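OBCA, Oxalate Biosynthetic Component A (Burkholderia glumae, PDB 4NNB) is a magnesium-binding protein that joins a TIM-barrel domain to the N-terminal domain characteristic of Oxalate Biosynthetic Component A. Local coordinates at residues A[472-475]-A[476-480]; A[490-494]-A[495-499]; A[157-161]-A[162-166]; A[129-132]-A[133-137]. All coordinates share one frame; numbering follows the deposited sequence.

Contact 1: residues A[472-475]-A[476-480]. With MG (magnesium ion), chain B; OAA (oxaloacetate ion), chain C.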
loop_
_atom_site.group_PDB
_atom_site.type_symbol
_atom_site.label_atom_id
_atom_site.label_comp_id
_atom_site.label_asym_id
_atom_site.label_seq_id
_atom_site.Cartn_x
_atom_site.Cartn_y
_atom_site.Cartn_z
ATOM N N VAL A 472 7.140 5.439 -3.039
ATOM C CA VAL A 472 5.714 5.317 -3.360
ATOM C C VAL A 472 5.442 3.850 -3.657
ATOM O O VAL A 472 6.377 3.070 -3.832
ATOM C CB VAL A 472 5.330 6.149 -4.605
ATOM C CG1 VAL A 472 5.380 7.635 -4.290
ATOM C CG2 VAL A 472 6.254 5.805 -5.773
ATOM N N GLY A 473 4.170 3.474 -3.707
ATOM C CA GLY A 473 3.798 2.129 -4.113
ATOM C C GLY A 473 2.503 1.699 -3.454
ATOM O O GLY A 473 2.062 2.347 -2.503
ATOM N N LEU A 474 1.909 0.600 -3.925
ATOM C CA LEU A 474 0.646 0.105 -3.352
ATOM C C LEU A 474 0.713 -0.178 -1.840
ATOM O O LEU A 474 -0.300 -0.080 -1.134
ATOM C CB LEU A 474 0.149 -1.124 -4.119
ATOM C CG LEU A 474 -0.186 -0.908 -5.603
ATOM C CD1 LEU A 474 -0.981 -2.105 -6.168
ATOM C CD2 LEU A 474 -0.959 0.395 -5.790
ATOM N N GLU A 475 1.900 -0.514 -1.339
ATOM C CA GLU A 475 2.105 -0.624 0.111
ATOM C C GLU A 475 1.624 0.606 0.879
ATOM O O GLU A 475 1.010 0.482 1.945
ATOM C CB GLU A 475 3.590 -0.877 0.420
ATOM C CG GLU A 475 3.928 -0.829 1.917
ATOM C CD GLU A 475 5.258 -1.502 2.229
ATOM O OE1 GLU A 475 5.625 -1.600 3.422
ATOM O OE2 GLU A 475 5.948 -1.913 1.272
ATOM N N ASP A 476 1.893 1.792 0.343
ATOM C CA ASP A 476 1.598 3.042 1.059
ATOM C C ASP A 476 0.281 3.723 0.670
ATOM O O ASP A 476 -0.351 4.376 1.502
ATOM C CB ASP A 476 2.756 4.026 0.880
ATOM C CG ASP A 476 4.069 3.446 1.352
ATOM O OD1 ASP A 476 5.115 3.684 0.704
ATOM O OD2 ASP A 476 4.040 2.720 2.359
ATOM N N GLY A 477 -0.120 3.578 -0.591
ATOM C CA GLY A 477 -1.387 4.122 -1.062
ATOM C C GLY A 477 -1.794 3.470 -2.368
ATOM O O GLY A 477 -0.934 3.099 -3.167
ATOM N N LEU A 478 -3.100 3.347 -2.599
ATOM C CA LEU A 478 -3.609 2.604 -3.758
ATOM C C LEU A 478 -4.013 3.506 -4.927
ATOM O O LEU A 478 -4.410 3.013 -5.989
ATOM C CB LEU A 478 -4.799 1.740 -3.341
ATOM C CG LEU A 478 -4.482 0.678 -2.279
ATOM C CD1 LEU A 478 -5.731 -0.146 -1.913
ATOM C CD2 LEU A 478 -3.345 -0.218 -2.775
ATOM N N THR A 479 -3.902 4.819 -4.734
ATOM C CA THR A 479 -4.443 5.782 -5.695
ATOM C C THR A 479 -3.407 6.623 -6.452
ATOM O O THR A 479 -2.234 6.711 -6.072
ATOM C CB THR A 479 -5.443 6.741 -5.003
ATOM O OG1 THR A 479 -4.783 7.443 -3.946
ATOM C CG2 THR A 479 -6.619 5.967 -4.420
ATOM N N VAL A 480 -3.859 7.226 -7.548
ATOM C CA VAL A 480 -3.108 8.280 -8.218
ATOM C C VAL A 480 -4.060 9.448 -8.474
ATOM O O VAL A 480 -5.289 9.274 -8.506
ATOM C CB VAL A 480 -2.511 7.835 -9.573
ATOM C CG1 VAL A 480 -1.395 6.819 -9.387
ATOM C CG2 VAL A 480 -3.616 7.295 -10.500
HETATM MG MG MG B . 7.268 -2.698 4.348
HETATM O O1 OAA C . 10.021 -3.249 7.705
HETATM O O2 OAA C . 8.796 -3.357 5.798
HETATM O O4 OAA C . 4.147 -1.936 7.750
HETATM O O5 OAA C . 5.354 -3.158 9.279
HETATM O O3 OAA C . 6.156 -2.749 5.903
HETATM C C1 OAA C . 8.896 -3.055 7.064
HETATM C C2 OAA C . 7.725 -2.473 7.825
HETATM C C3 OAA C . 6.367 -2.632 7.180
HETATM C C4 OAA C . 5.225 -2.584 8.116
HETATM O O HOH W 1 7.632 -0.582 5.056
#
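Gly473 O is the backbone acceptor that closes this turn, taking two N-H groups from the residues that follow. Asp476 N reaches it at 2.9 Å from above the carbonyl plane, 44° out of it. Gly477 N, 3.2 Å from the same Gly473 O, lies in that plane instead. The two bonds superimpose a beta-turn on an alpha-turn, in keeping with the helical backbone angles of Leu474 and Glu475 between them. A CA-H...O contact crosses the same loop, with Leu474 CA 3.4 Å from Gly477 O and an angle of 154° at the hydrogen; Gly477 O also accepts from Gln498 NE2.

The apolar part is small. Leu474 and Leu478 meet at about a right angle, CB of Leu474 lying 3.9 Å from CD2 of Leu478, and this same methyl also approaches Leu474 O.

Charged and metal contacts make up the rest. Glu475 CG points opposite the amide nitrogen (chi1 173°) and the chain beyond stays extended, which carries the carboxylate out of the turn to the magnesium ion. Only OE1 of Glu475 binds the metal, at 2.2 Å. The oxaloacetate ion chelates the magnesium through O2 (2.2 Å) and O3 (1.9 Å), closing a six-membered ring, while a water, His224 and His226 complete six ligands. Asp476 OD2 lies 3.6 Å from Glu475 CG, and Asp476 OD1 forms a salt bridge with Arg471.

A metal ligand in the loop just past the C-terminal end of a barrel strand, here 469-472, is characteristic of TIM-barrel metal sites.

Contact 2: residues A[490-494]-A[495-499]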
loop_
_atom_site.group_PDB
_atom_site.type_symbol
_atom_site.label_atom_id
_atom_site.label_comp_id
_atom_site.label_asym_id
_atom_site.label_seq_id
_atom_site.Cartn_x
_atom_site.Cartn_y
_atom_site.Cartn_z
ATOM N N ARG A 490 -8.247 8.244 -8.673
ATOM C CA ARG A 490 -8.635 6.882 -9.038
ATOM C C ARG A 490 -7.613 5.882 -8.497
ATOM O O ARG A 490 -6.547 6.277 -8.025
ATOM C CB ARG A 490 -8.705 6.730 -10.557
ATOM C CG ARG A 490 -7.372 7.043 -11.264
ATOM C CD ARG A 490 -7.363 6.492 -12.686
ATOM N NE ARG A 490 -6.269 7.003 -13.512
ATOM C CZ ARG A 490 -5.071 6.434 -13.597
ATOM N NH1 ARG A 490 -4.811 5.335 -12.896
ATOM N NH2 ARG A 490 -4.130 6.963 -14.366
ATOM N N LYS A 491 -7.941 4.595 -8.579
ATOM C CA LYS A 491 -7.001 3.537 -8.227
ATOM C C LYS A 491 -5.850 3.534 -9.220
ATOM O O LYS A 491 -6.054 3.667 -10.439
ATOM C CB LYS A 491 -7.705 2.171 -8.199
ATOM C CG LYS A 491 -8.604 1.973 -6.964
ATOM C CD LYS A 491 -7.752 1.857 -5.684
ATOM C CE LYS A 491 -8.547 2.018 -4.397
ATOM N NZ LYS A 491 -9.222 0.770 -3.939
ATOM N N ALA A 492 -4.631 3.429 -8.701
ATOM C CA ALA A 492 -3.453 3.330 -9.557
ATOM C C ALA A 492 -3.507 2.046 -10.389
ATOM O O ALA A 492 -4.046 1.036 -9.932
ATOM C CB ALA A 492 -2.177 3.350 -8.707
ATOM N N ARG A 493 -2.931 2.073 -11.590
ATOM C CA ARG A 493 -2.845 0.859 -12.395
ATOM C C ARG A 493 -1.729 -0.063 -11.891
ATOM O O ARG A 493 -1.614 -1.216 -12.312
ATOM C CB ARG A 493 -2.598 1.212 -13.860
ATOM C CG ARG A 493 -3.726 2.003 -14.509
ATOM C CD ARG A 493 -4.130 1.356 -15.807
ATOM N NE ARG A 493 -4.880 0.125 -15.564
ATOM C CZ ARG A 493 -4.861 -0.926 -16.374
ATOM N NH1 ARG A 493 -4.117 -0.898 -17.470
ATOM N NH2 ARG A 493 -5.581 -2.004 -16.089
ATOM N N GLY A 494 -0.897 0.457 -10.997
ATOM C CA GLY A 494 0.222 -0.298 -10.476
ATOM C C GLY A 494 1.175 0.624 -9.742
ATOM O O GLY A 494 1.067 1.851 -9.843
ATOM N N THR A 495 2.089 0.037 -8.974
ATOM C CA THR A 495 3.151 0.821 -8.360
ATOM C C THR A 495 3.962 1.537 -9.438
ATOM O O THR A 495 4.343 2.691 -9.265
ATOM C CB THR A 495 4.062 -0.062 -7.464
ATOM O OG1 THR A 495 3.305 -0.496 -6.315
ATOM C CG2 THR A 495 5.268 0.716 -6.998
ATOM N N TRP A 496 4.203 0.871 -10.564
ATOM C CA TRP A 496 4.953 1.511 -11.649
ATOM C C TRP A 496 4.315 2.847 -12.073
ATOM O O TRP A 496 5.018 3.794 -12.430
ATOM C CB TRP A 496 5.074 0.573 -12.853
ATOM C CG TRP A 496 3.756 0.290 -13.501
ATOM C CD1 TRP A 496 2.939 -0.784 -13.271
ATOM C CD2 TRP A 496 3.092 1.100 -14.484
ATOM N NE1 TRP A 496 1.806 -0.684 -14.048
ATOM C CE2 TRP A 496 1.879 0.459 -14.802
ATOM C CE3 TRP A 496 3.407 2.306 -15.120
ATOM C CZ2 TRP A 496 0.975 0.990 -15.727
ATOM C CZ3 TRP A 496 2.506 2.832 -16.041
ATOM C CH2 TRP A 496 1.311 2.175 -16.335
ATOM N N GLU A 497 2.990 2.931 -12.018
ATOM C CA GLU A 497 2.330 4.171 -12.424
ATOM C C GLU A 497 2.614 5.283 -11.418
ATOM O O GLU A 497 2.895 6.423 -11.802
ATOM C CB GLU A 497 0.823 3.979 -12.634
ATOM C CG GLU A 497 0.149 5.259 -13.129
ATOM C CD GLU A 497 -1.292 5.056 -13.512
ATOM O OE1 GLU A 497 -1.671 5.493 -14.611
ATOM O OE2 GLU A 497 -2.056 4.469 -12.708
ATOM N N GLN A 498 2.569 4.939 -10.132
ATOM C CA GLN A 498 2.904 5.891 -9.076
ATOM C C GLN A 498 4.351 6.345 -9.174
ATOM O O GLN A 498 4.650 7.518 -8.950
ATOM C CB GLN A 498 2.588 5.288 -7.699
ATOM C CG GLN A 498 1.095 4.934 -7.569
ATOM C CD GLN A 498 0.787 4.027 -6.386
ATOM O OE1 GLN A 498 1.581 3.146 -6.034
ATOM N NE2 GLN A 498 -0.365 4.245 -5.762
ATOM N N VAL A 499 5.237 5.419 -9.532
ATOM C CA VAL A 499 6.637 5.742 -9.776
ATOM C C VAL A 499 6.801 6.753 -10.932
ATOM O O VAL A 499 7.535 7.735 -10.792
ATOM C CB VAL A 499 7.464 4.466 -10.056
ATOM C CG1 VAL A 499 8.882 4.820 -10.477
ATOM C CG2 VAL A 499 7.490 3.550 -8.815
HETATM O O HOH W 2 0.324 -3.252 -12.717
#
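Glu497, in the first turn of helix 495-507, turns back onto Arg490 and Arg493 in the strand and loop ahead of it, at a strand-to-helix junction with Gly494 as N-cap. Its CB lies 3.8 Å above one face of the Trp496 ring, displaced from the ring centre, and also near Gly494 O. CG is anti to the backbone N (chi1 -177°), and the extended chain delivers CD to the edge of the Arg490 guanidinium.

There the salt bridge is end-on and twofold. OE1 of Glu497 takes Arg490 NH2 at 2.9 Å, from above the carboxylate plane, whereas OE2 receives Arg490 NH1 at 2.9 Å on its syn side. The planes of guanidinium and carboxylate are 42° apart, so the two groups are not coplanar. NH1 also donates to Lys491 O, and NE is paired with Asp482, so the guanidinium is held at three nitrogens.

Helix-start bonds from Glu497 N and Gln498 N to Gly494 O are both weak. A water bridges Arg493 O and Trp496 NE1 at the ring edge. Finally, Arg493 N gives Glu497 OE2 a nearly straight bond of 2.8 Å on its anti side, from the face of the carboxylate opposite to Arg490 NH1.

Contact 3: residues A[157-161]-A[162-166]; sequences HYLPP and ALIEA
Pro160 O receives Ile164 N at 3.1 Å, in the carbonyl plane and with an N-H...O angle of 163°, which sets the first full helical turn directly after the extended backbone of Leu159 and Pro160. The same Pro160 O takes a weak bond from Leu163 N, and Pro161 O continues the pattern with a short bond of 2.7 Å from Glu165 N. Pro160 thus occupies the N-cap of helix 161-170 and Pro161 its first residue.

The side chains close the corner between strand and helix. In Leu163, chi1 of -171° turns CG toward the strand, beside its own carbonyl carbon, and chi2 of 53° then brings CD2 to 4.0 Å from Leu159 CD2. Ile164 comes to the same residue by another branch: its CD1 approaches Leu159 CB at 3.8 Å, while CG1 lies against Pro160 O. CB of Leu163 rests 4.0 Å from CG of the Pro160 ring. Glu165, farther along, folds its aliphatic part over Pro161 O, CG approaching that oxygen to 3.2 Å.

Around the corner, helix 125-137 packs on both Leu159 and Leu163, and strand 62-66 meets Ile164, so the side formed by these three residues packs into the N-terminal domain.

Chemically, the contact divides into apolar side-chain packing and backbone bonding. Pro161 has no N-H to give, yet a residue at the first position of a helix needs none for the helical ladder; two consecutive prolines therefore start the helix without costing it a bond, and the rigid rings probably restrict how the corner can flex.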
loop_
_atom_site.group_PDB
_atom_site.type_symbol
_atom_site.label_atom_id
_atom_site.label_comp_id
_atom_site.label_asym_id
_atom_site.label_seq_id
_atom_site.Cartn_x
_atom_site.Cartn_y
_atom_site.Cartn_z
ATOM N N HIS A 157 -20.525 -6.461 -11.088
ATOM C CA HIS A 157 -20.093 -5.286 -10.341
ATOM C C HIS A 157 -21.250 -4.580 -9.643
ATOM O O HIS A 157 -22.222 -4.165 -10.288
ATOM C CB HIS A 157 -19.326 -4.326 -11.259
ATOM C CG HIS A 157 -18.022 -4.880 -11.745
ATOM N ND1 HIS A 157 -17.373 -4.396 -12.858
ATOM C CD2 HIS A 157 -17.245 -5.876 -11.256
ATOM C CE1 HIS A 157 -16.254 -5.075 -13.041
ATOM N NE2 HIS A 157 -16.153 -5.979 -12.084
ATOM N N TYR A 158 -21.117 -4.439 -8.323
ATOM C CA TYR A 158 -22.194 -3.960 -7.456
ATOM C C TYR A 158 -21.874 -2.631 -6.754
ATOM O O TYR A 158 -20.767 -2.423 -6.259
ATOM C CB TYR A 158 -22.509 -5.051 -6.421
ATOM C CG TYR A 158 -23.497 -4.680 -5.330
ATOM C CD1 TYR A 158 -23.068 -4.110 -4.139
ATOM C CD2 TYR A 158 -24.852 -4.934 -5.482
ATOM C CE1 TYR A 158 -23.964 -3.788 -3.137
ATOM C CE2 TYR A 158 -25.761 -4.614 -4.489
ATOM C CZ TYR A 158 -25.313 -4.043 -3.320
ATOM O OH TYR A 158 -26.217 -3.728 -2.329
ATOM N N LEU A 159 -22.862 -1.743 -6.702
ATOM C CA LEU A 159 -22.766 -0.510 -5.927
ATOM C C LEU A 159 -23.768 -0.600 -4.760
ATOM O O LEU A 159 -24.916 -0.970 -4.969
ATOM C CB LEU A 159 -23.081 0.693 -6.821
ATOM C CG LEU A 159 -22.210 0.824 -8.076
ATOM C CD1 LEU A 159 -22.616 2.020 -8.931
ATOM C CD2 LEU A 159 -20.726 0.903 -7.709
ATOM N N PRO A 160 -23.336 -0.266 -3.527
ATOM C CA PRO A 160 -24.175 -0.427 -2.325
ATOM C C PRO A 160 -25.285 0.622 -2.197
ATOM O O PRO A 160 -25.176 1.698 -2.787
ATOM C CB PRO A 160 -23.164 -0.243 -1.187
ATOM C CG PRO A 160 -22.173 0.720 -1.748
ATOM C CD PRO A 160 -22.008 0.281 -3.189
ATOM N N PRO A 161 -26.335 0.317 -1.415
ATOM C CA PRO A 161 -27.487 1.215 -1.255
ATOM C C PRO A 161 -27.107 2.652 -0.894
ATOM O O PRO A 161 -27.688 3.567 -1.451
ATOM C CB PRO A 161 -28.265 0.572 -0.104
ATOM C CG PRO A 161 -27.987 -0.880 -0.255
ATOM C CD PRO A 161 -26.540 -0.961 -0.705
ATOM N N ALA A 162 -26.150 2.845 0.009
ATOM C CA ALA A 162 -25.749 4.195 0.418
ATOM C C ALA A 162 -25.183 5.023 -0.740
ATOM O O ALA A 162 -25.389 6.238 -0.808
ATOM C CB ALA A 162 -24.756 4.133 1.564
ATOM N N LEU A 163 -24.462 4.370 -1.645
ATOM C CA LEU A 163 -23.965 5.053 -2.833
ATOM C C LEU A 163 -25.121 5.367 -3.780
ATOM O O LEU A 163 -25.210 6.466 -4.322
ATOM C CB LEU A 163 -22.913 4.200 -3.542
ATOM C CG LEU A 163 -22.176 4.900 -4.683
ATOM C CD1 LEU A 163 -21.593 6.207 -4.181
ATOM C CD2 LEU A 163 -21.067 4.002 -5.218
ATOM N N ILE A 164 -26.007 4.394 -3.975
ATOM C CA ILE A 164 -27.133 4.552 -4.888
ATOM C C ILE A 164 -28.080 5.640 -4.391
ATOM O O ILE A 164 -28.596 6.445 -5.177
ATOM C CB ILE A 164 -27.883 3.226 -5.078
ATOM C CG1 ILE A 164 -26.971 2.212 -5.772
ATOM C CG2 ILE A 164 -29.148 3.434 -5.886
ATOM C CD1 ILE A 164 -26.314 2.762 -7.048
ATOM N N GLU A 165 -28.294 5.660 -3.079
ATOM C CA GLU A 165 -29.122 6.681 -2.448
ATOM C C GLU A 165 -28.532 8.074 -2.641
ATOM O O GLU A 165 -29.260 9.025 -2.915
ATOM C CB GLU A 165 -29.336 6.355 -0.963
ATOM C CG GLU A 165 -30.308 5.197 -0.764
ATOM C CD GLU A 165 -30.185 4.521 0.586
ATOM O OE1 GLU A 165 -29.359 4.957 1.422
ATOM O OE2 GLU A 165 -30.918 3.534 0.799
ATOM N N ALA A 166 -27.212 8.194 -2.535
ATOM C CA ALA A 166 -26.574 9.494 -2.724
ATOM C C ALA A 166 -26.673 9.968 -4.179
ATOM O O ALA A 166 -26.850 11.161 -4.443
ATOM C CB ALA A 166 -25.132 9.469 -2.251
#

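Contact 4: residues A[129-132]-A[133-137]; sequences RRIV and LQLTT
This is an along-the-helix contact, Arg129 to Val132 against Leu133 to Thr136, in the last turns of helix 125-137 of the N-terminal domain. The i to i+4 ladder runs unbroken: Leu133 N to Arg129 O (2.8 Å), Gln134 N to Arg130 O, Leu135 N to Ile131 O (2.9 Å) and Thr136 N to Val132 O.

On one flank, Ile131 and Leu135 run alongside each other in the same direction, with Ile131 CG2 4.1 Å from Leu135 CD1. Leu133 instead lays CG and CD1 along Arg129 O, 3.2 Å from CG. The guanidinium of Arg129 leads away to a salt bridge with Glu414.

Threonine side chains folding back onto the carbonyl four residues earlier are a familiar feature of alpha-helices, and two in succession do so at this C-terminal end. Thr136 OG1, placed between the backbone N and carbonyl carbon (chi1 57°), donates to Val132 O at 2.7 Å. Thr136 N reaches that oxygen from the opposite face of the carbonyl plane. Thr137 makes the same pair of bonds from another rotamer (chi1 -62°), OG1 donating to Leu133 O at 2.6 Å. Both hydroxyls also accept from Lys491, Thr136 OG1 from the Lys491 backbone N and Thr137 OG1 from Lys491 NZ.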
loop_
_atom_site.group_PDB
_atom_site.type_symbol
_atom_site.label_atom_id
_atom_site.label_comp_id
_atom_site.label_asym_id
_atom_site.label_seq_id
_atom_site.Cartn_x
_atom_site.Cartn_y
_atom_site.Cartn_z
ATOM N N ARG A 129 -15.815 11.033 -6.825
ATOM C CA ARG A 129 -14.627 10.306 -6.362
ATOM C C ARG A 129 -15.003 8.929 -5.833
ATOM O O ARG A 129 -14.323 7.950 -6.113
ATOM C CB ARG A 129 -13.882 11.072 -5.257
ATOM C CG ARG A 129 -13.142 12.302 -5.709
ATOM C CD ARG A 129 -12.229 12.887 -4.611
ATOM N NE ARG A 129 -11.883 14.273 -4.922
ATOM C CZ ARG A 129 -12.242 15.330 -4.193
ATOM N NH1 ARG A 129 -12.941 15.178 -3.071
ATOM N NH2 ARG A 129 -11.886 16.545 -4.586
ATOM N N ARG A 130 -16.082 8.864 -5.059
ATOM C CA ARG A 130 -16.556 7.595 -4.521
ATOM C C ARG A 130 -16.837 6.592 -5.629
ATOM O O ARG A 130 -16.449 5.423 -5.533
ATOM C CB ARG A 130 -17.842 7.796 -3.712
ATOM C CG ARG A 130 -17.640 7.998 -2.220
ATOM C CD ARG A 130 -18.981 8.260 -1.533
ATOM N NE ARG A 130 -19.639 7.034 -1.083
ATOM C CZ ARG A 130 -20.868 6.988 -0.576
ATOM N NH1 ARG A 130 -21.582 8.104 -0.466
ATOM N NH2 ARG A 130 -21.386 5.829 -0.179
ATOM N N ILE A 131 -17.531 7.047 -6.670
ATOM C CA ILE A 131 -17.895 6.176 -7.784
ATOM C C ILE A 131 -16.649 5.771 -8.565
ATOM O O ILE A 131 -16.458 4.586 -8.876
ATOM C CB ILE A 131 -18.897 6.859 -8.736
ATOM C CG1 ILE A 131 -20.202 7.149 -7.993
ATOM C CG2 ILE A 131 -19.173 5.979 -9.936
ATOM C CD1 ILE A 131 -21.176 8.001 -8.768
ATOM N N VAL A 132 -15.813 6.754 -8.894
ATOM C CA VAL A 132 -14.591 6.477 -9.635
ATOM C C VAL A 132 -13.682 5.486 -8.874
ATOM O O VAL A 132 -13.174 4.532 -9.461
ATOM C CB VAL A 132 -13.833 7.771 -10.022
ATOM C CG1 VAL A 132 -12.487 7.429 -10.645
ATOM C CG2 VAL A 132 -14.655 8.596 -11.021
ATOM N N LEU A 133 -13.509 5.693 -7.574
ATOM C CA LEU A 133 -12.686 4.782 -6.779
ATOM C C LEU A 133 -13.302 3.381 -6.716
ATOM O O LEU A 133 -12.598 2.378 -6.827
ATOM C CB LEU A 133 -12.432 5.355 -5.375
ATOM C CG LEU A 133 -11.508 6.583 -5.375
ATOM C CD1 LEU A 133 -11.654 7.377 -4.077
ATOM C CD2 LEU A 133 -10.022 6.203 -5.618
ATOM N N GLN A 134 -14.619 3.303 -6.567
ATOM C CA GLN A 134 -15.253 1.994 -6.505
ATOM C C GLN A 134 -15.099 1.229 -7.823
ATOM O O GLN A 134 -14.717 0.057 -7.827
ATOM C CB GLN A 134 -16.730 2.106 -6.135
ATOM C CG GLN A 134 -17.355 0.742 -5.889
ATOM C CD GLN A 134 -16.699 0.011 -4.739
ATOM O OE1 GLN A 134 -16.859 0.391 -3.576
ATOM N NE2 GLN A 134 -15.941 -1.035 -5.055
ATOM N N LEU A 135 -15.399 1.891 -8.933
ATOM C CA LEU A 135 -15.338 1.232 -10.234
ATOM C C LEU A 135 -13.905 0.921 -10.680
ATOM O O LEU A 135 -13.662 -0.112 -11.297
ATOM C CB LEU A 135 -16.091 2.045 -11.298
ATOM C CG LEU A 135 -17.623 2.095 -11.141
ATOM C CD1 LEU A 135 -18.275 2.817 -12.316
ATOM C CD2 LEU A 135 -18.213 0.705 -10.986
ATOM N N THR A 136 -12.955 1.802 -10.376
ATOM C CA THR A 136 -11.560 1.492 -10.706
ATOM C C THR A 136 -10.985 0.406 -9.790
ATOM O O THR A 136 -10.029 -0.271 -10.172
ATOM C CB THR A 136 -10.625 2.733 -10.763
ATOM O OG1 THR A 136 -10.660 3.441 -9.517
ATOM C CG2 THR A 136 -11.030 3.671 -11.904
ATOM N N THR A 137 -11.566 0.241 -8.598
ATOM C CA THR A 137 -11.242 -0.897 -7.730
ATOM C C THR A 137 -11.718 -2.178 -8.407
ATOM O O THR A 137 -11.100 -3.234 -8.273
ATOM C CB THR A 137 -11.912 -0.773 -6.336
ATOM O OG1 THR A 137 -11.419 0.393 -5.667
ATOM C CG2 THR A 137 -11.625 -1.998 -5.462
#

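Along the chain the order is contact 4, contact 3, contact 1, contact 2. Contacts 3 and 4, centres 11 Å apart, both lie in the N-terminal domain, where Leu159 packs on Gln134 and Leu135. Contacts 1 and 2 are 7 Å apart by centres and share the two-stranded antiparallel sheet of strands 479-481 and 489-491, which extends from the loop after barrel strand 469-472. That hairpin sheet touches helix 125-137: contact 4 meets contact 1 through Leu133 and Thr479, and contact 2 through Val132 and Arg490. Contact 3 stays about 15 Å from contact 1 at the nearest atoms. The helix of contact 4 therefore links the outlying domain to the hairpin beside the metal-binding loop.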